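Local coordinates for cysteine protease S273R (African swine fever virus pig/Kenya/KEN-50/1950, PDB 6LJ9), which probably cleaves the viral polyproteins pp220 and pp62 into mature core-shell proteins, acting as a cysteine protease, and blunts host innate immune responses, at residues A101-K106 / Y239-L244; Q139-E142 / K147-C150. All blocks are in the same frame, centred on the assembly; numbering follows the deposited sequence.

Overall arrangement
The two contacts meet at the C-terminal end of helix 90-103. Interaction 1 joins that end and the loop leading to strand 107-109 with the last turn of helix 232-244; interaction 2 links strand 139-141 to the loop running into strand 152-158. Their centres lie about 12 Å apart, and along the chain interaction 2 is nested inside the long loop that interaction 1 closes. They are coupled directly, since Arg148 of interaction 2 probably hydrogen-bonds the carbonyl of Ala101 in interaction 1. Both lie beside edge strand 107-109, Leu244 touching Phe107 and Gln139 and Cys150 touching Phe108. The end of helix 90-103 is thereby tied to helix 232-244 of the catalytic domain and to hairpin 139-146.

Interaction 1 of 2, residues A101-K106 / Y239-L244; sequences AIKYTK and YIRARL
The ring of Tyr104 reaches across to helix 232-244 and meets two of its side chains in different ways. Leu244 lies over one face: its CB sits 4.2 Å from the centroid of the Tyr104 ring and only 10° off the normal, a CH-pi contact, while Leu244 CD1 approaches Tyr104 CD2 at 3.9 Å. Arg241 comes instead to the hydroxyl end of the ring. Its NE lies at the ring edge, 2.9 Å from Tyr104 OH; the guanidinium plane is turned 75° from that of the ring, and Tyr104 CE2 lies over the rim of one guanidinium face. CG of Tyr104 stands beside the backbone N, anti to the carbonyl carbon (chi1 -59°), which places the ring between Lys103 and Leu244.

Tyr104 is the first residue to leave helical geometry after helix 90-103, and the contact therefore packs a helix terminus against the final turn of helix 232-244, part of the C-terminal catalytic domain of the Ulp1 protease family. The preceding residue covers the other face of the ring, where Lys103 CG stands 4.0 Å above the plane near the rim. Farther along that chain, Lys103 CE touches Arg241 NH2 at 3.8 Å, and a bend at chi4 leaves NZ 5.0 Å from the same nitrogen; the two like charges are close without meeting.

In the second shell, Asp245, just beyond the helix segment, hydrogen-bonds Tyr104 OH. Glu16 forms a salt bridge with Arg241 NH2, which also bonds Thr8, and so probably tempers the charge beside Lys103. Leu244 rests in turn on Phe107 and Phe173 of the central sheet.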
# COMPACT_ATOMS: atom_id res chain seq x y z
N ALA B 101 -7.02 5.48 6.90
CA ALA B 101 -6.00 6.22 6.16
C ALA B 101 -4.62 6.08 6.79
O ALA B 101 -3.62 6.33 6.11
CB ALA B 101 -6.39 7.70 6.07
N ILE B 102 -4.55 5.70 8.07
CA ILE B 102 -3.26 5.42 8.70
C ILE B 102 -2.66 4.15 8.11
O ILE B 102 -1.49 4.11 7.72
CB ILE B 102 -3.42 5.31 10.22
CG1 ILE B 102 -4.21 6.50 10.77
CG2 ILE B 102 -2.06 5.22 10.89
CD1 ILE B 102 -4.56 6.37 12.24
N LYS B 103 -3.47 3.08 8.05
CA LYS B 103 -2.98 1.79 7.58
C LYS B 103 -2.81 1.76 6.07
O LYS B 103 -1.78 1.31 5.56
CB LYS B 103 -3.93 0.69 8.05
CG LYS B 103 -3.76 -0.66 7.36
CD LYS B 103 -4.73 -1.67 7.94
CE LYS B 103 -4.84 -2.90 7.05
NZ LYS B 103 -3.53 -3.57 6.84
N TYR B 104 -3.81 2.25 5.34
CA TYR B 104 -3.75 2.34 3.88
C TYR B 104 -3.23 3.73 3.53
O TYR B 104 -3.99 4.70 3.46
CB TYR B 104 -5.12 2.07 3.27
CG TYR B 104 -5.68 0.71 3.62
CD1 TYR B 104 -5.31 -0.42 2.91
CD2 TYR B 104 -6.58 0.55 4.67
CE1 TYR B 104 -5.81 -1.67 3.22
CE2 TYR B 104 -7.09 -0.69 5.00
CZ TYR B 104 -6.70 -1.80 4.27
OH TYR B 104 -7.21 -3.04 4.59
N THR B 105 -1.92 3.83 3.31
CA THR B 105 -1.25 5.11 3.15
C THR B 105 -1.45 5.74 1.77
O THR B 105 -1.01 6.87 1.56
CB THR B 105 0.25 4.96 3.43
OG1 THR B 105 0.82 4.03 2.49
CG2 THR B 105 0.47 4.44 4.84
N LYS B 106 -2.08 5.04 0.83
CA LYS B 106 -2.45 5.61 -0.46
C LYS B 106 -3.95 5.81 -0.58
O LYS B 106 -4.48 5.85 -1.70
CB LYS B 106 -1.92 4.74 -1.60
CG LYS B 106 -0.41 4.69 -1.71
CD LYS B 106 0.04 4.10 -3.04
CE LYS B 106 1.56 4.06 -3.15
NZ LYS B 106 2.16 3.11 -2.18
N TYR B 239 -18.04 -1.84 2.00
CA TYR B 239 -17.70 -1.75 0.58
C TYR B 239 -16.35 -1.08 0.39
O TYR B 239 -15.50 -1.56 -0.37
CB TYR B 239 -18.80 -0.98 -0.17
CG TYR B 239 -18.56 -0.87 -1.66
CD1 TYR B 239 -18.91 -1.91 -2.51
CD2 TYR B 239 -18.00 0.27 -2.22
CE1 TYR B 239 -18.71 -1.82 -3.87
CE2 TYR B 239 -17.78 0.37 -3.58
CZ TYR B 239 -18.14 -0.68 -4.40
OH TYR B 239 -17.93 -0.59 -5.76
N ILE B 240 -16.12 0.04 1.09
CA ILE B 240 -14.85 0.74 0.98
C ILE B 240 -13.71 -0.15 1.47
O ILE B 240 -12.65 -0.23 0.84
CB ILE B 240 -14.90 2.07 1.75
CG1 ILE B 240 -15.92 3.02 1.11
CG2 ILE B 240 -13.52 2.71 1.82
CD1 ILE B 240 -16.03 4.36 1.80
N ARG B 241 -13.91 -0.83 2.60
CA ARG B 241 -12.85 -1.68 3.15
C ARG B 241 -12.57 -2.87 2.24
O ARG B 241 -11.40 -3.24 2.05
CB ARG B 241 -13.23 -2.15 4.55
CG ARG B 241 -12.17 -3.01 5.22
CD ARG B 241 -10.83 -2.30 5.25
NE ARG B 241 -9.78 -3.12 5.85
CZ ARG B 241 -9.42 -3.04 7.13
NH1 ARG B 241 -10.01 -2.18 7.94
NH2 ARG B 241 -8.45 -3.82 7.59
N ALA B 242 -13.61 -3.48 1.68
CA ALA B 242 -13.40 -4.61 0.77
C ALA B 242 -12.67 -4.18 -0.49
O ALA B 242 -11.78 -4.89 -0.97
CB ALA B 242 -14.74 -5.26 0.43
N ARG B 243 -13.02 -3.01 -1.04
CA ARG B 243 -12.31 -2.52 -2.22
C ARG B 243 -10.87 -2.17 -1.88
O ARG B 243 -9.97 -2.35 -2.71
CB ARG B 243 -13.03 -1.30 -2.80
CG ARG B 243 -14.46 -1.56 -3.25
CD ARG B 243 -14.52 -2.36 -4.54
NE ARG B 243 -14.00 -1.62 -5.68
CZ ARG B 243 -12.82 -1.86 -6.25
NH1 ARG B 243 -12.04 -2.82 -5.78
NH2 ARG B 243 -12.42 -1.13 -7.28
N LEU B 244 -10.63 -1.67 -0.67
CA LEU B 244 -9.26 -1.39 -0.23
C LEU B 244 -8.44 -2.66 -0.14
O LEU B 244 -7.25 -2.67 -0.48
CB LEU B 244 -9.28 -0.65 1.11
CG LEU B 244 -9.61 0.84 1.08
CD1 LEU B 244 -9.71 1.39 2.50
CD2 LEU B 244 -8.58 1.61 0.28

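Interaction 2 of 2, residues Q139-E142 / K147-C150; sequences QYVE and KRPC
Gln139 and Arg148 both start with CG tucked between backbone N and carbonyl carbon (chi1 69° in the glutamine), and both then run out extended, which puts Gln139 OE1 and Arg148 NE side by side between strand and loop. The two chains cross at about a right angle, with amide and guanidinium planes 87° apart. Where they meet, Arg148 NE donates a weak hydrogen bond to Gln139 OE1 at 3.1 Å, bent to 130° at the hydrogen.

The same amide oxygen has other neighbours. A water that can donate to Gln139 OE1 lies 3.0 Å from it and accepts from the backbone N of Arg148 at 3.1 Å; it can thus bridge the amide to the main chain of the arginine whose NE reaches OE1 directly. Cys150 SG makes a close approach, 3.1 Å from Gln139 OE1. This buried oxygen is therefore met by a weak N-H and, as the geometry allows, by a water. Apolar cover comes from Val141, whose CG2 lies over the rim of one guanidinium face of Arg148, 4.0 Å from NH2.

The remaining polar ends are held from outside. Gln139 NE2 bonds Asn109 OD1 and the carbonyl of Phe107, fixing which way the amide is turned, whereas Arg148 NH2 donates to the carbonyls of Ala101 and Phe107. These backbone oxygens, one of them at the end of a helix, would partly offset the charge of the guanidinium.

Strand 139-141 pairs antiparallel with strand 144-146 in a small two-stranded hairpin, and the chain then runs on, extended, through 147-150 into strand 152-158. Helix 90-103 packs on Val141 through Ala101 and Ile102, while Phe108 of strand 107-109 touches both Gln139 and Cys150, setting the hairpin beside one edge of the mixed sheet.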
# COMPACT_ATOMS: atom_id res chain seq x y z
N GLN B 139 -5.78 15.95 3.34
CA GLN B 139 -6.61 14.99 4.05
C GLN B 139 -6.20 14.98 5.51
O GLN B 139 -5.15 15.50 5.89
CB GLN B 139 -6.49 13.58 3.44
CG GLN B 139 -5.14 12.92 3.66
CD GLN B 139 -5.06 11.56 2.98
OE1 GLN B 139 -4.32 11.38 2.03
NE2 GLN B 139 -5.85 10.61 3.48
N TYR B 140 -7.03 14.37 6.35
CA TYR B 140 -6.83 14.40 7.79
C TYR B 140 -6.65 12.98 8.30
O TYR B 140 -7.63 12.23 8.45
CB TYR B 140 -7.97 15.14 8.48
CG TYR B 140 -7.95 16.62 8.17
CD1 TYR B 140 -8.59 17.12 7.05
CD2 TYR B 140 -7.25 17.50 8.98
CE1 TYR B 140 -8.56 18.47 6.75
CE2 TYR B 140 -7.21 18.85 8.69
CZ TYR B 140 -7.87 19.33 7.57
OH TYR B 140 -7.83 20.68 7.28
N VAL B 141 -5.40 12.61 8.55
CA VAL B 141 -5.02 11.31 9.09
C VAL B 141 -4.66 11.51 10.55
O VAL B 141 -3.86 12.40 10.89
CB VAL B 141 -3.84 10.71 8.30
CG1 VAL B 141 -3.44 9.38 8.88
CG2 VAL B 141 -4.22 10.57 6.83
N GLU B 142 -5.23 10.68 11.42
CA GLU B 142 -5.22 10.89 12.87
C GLU B 142 -5.88 12.25 13.10
O GLU B 142 -6.99 12.47 12.59
CB GLU B 142 -3.81 10.74 13.43
CG GLU B 142 -3.04 9.54 12.89
CD GLU B 142 -1.78 9.25 13.68
OE1 GLU B 142 -1.75 9.54 14.89
OE2 GLU B 142 -0.80 8.75 13.08
N LYS B 147 -0.75 15.75 3.20
CA LYS B 147 -0.78 15.74 1.74
C LYS B 147 0.13 14.63 1.25
O LYS B 147 1.33 14.62 1.56
CB LYS B 147 -0.33 17.09 1.16
CG LYS B 147 -1.18 18.26 1.62
CD LYS B 147 -1.33 19.31 0.53
CE LYS B 147 0.01 19.81 0.04
NZ LYS B 147 -0.03 21.26 -0.33
N ARG B 148 -0.44 13.69 0.50
CA ARG B 148 0.29 12.51 0.05
C ARG B 148 -0.39 11.98 -1.20
O ARG B 148 -1.60 12.15 -1.37
CB ARG B 148 0.33 11.44 1.14
CG ARG B 148 -1.04 10.90 1.52
CD ARG B 148 -0.97 9.92 2.67
NE ARG B 148 -2.25 9.25 2.89
CZ ARG B 148 -2.48 8.39 3.88
NH1 ARG B 148 -1.53 8.10 4.75
NH2 ARG B 148 -3.68 7.83 4.00
N PRO B 149 0.36 11.34 -2.11
CA PRO B 149 -0.25 10.77 -3.31
C PRO B 149 -1.14 9.58 -2.96
O PRO B 149 -0.71 8.64 -2.30
CB PRO B 149 0.95 10.35 -4.16
CG PRO B 149 2.05 10.14 -3.17
CD PRO B 149 1.83 11.16 -2.09
N CYS B 150 -2.39 9.64 -3.42
CA CYS B 150 -3.39 8.62 -3.15
C CYS B 150 -3.96 8.11 -4.47
O CYS B 150 -4.33 8.91 -5.33
CB CYS B 150 -4.51 9.16 -2.27
SG CYS B 150 -3.97 9.80 -0.66
O HOH W 1 -3.57 13.91 0.69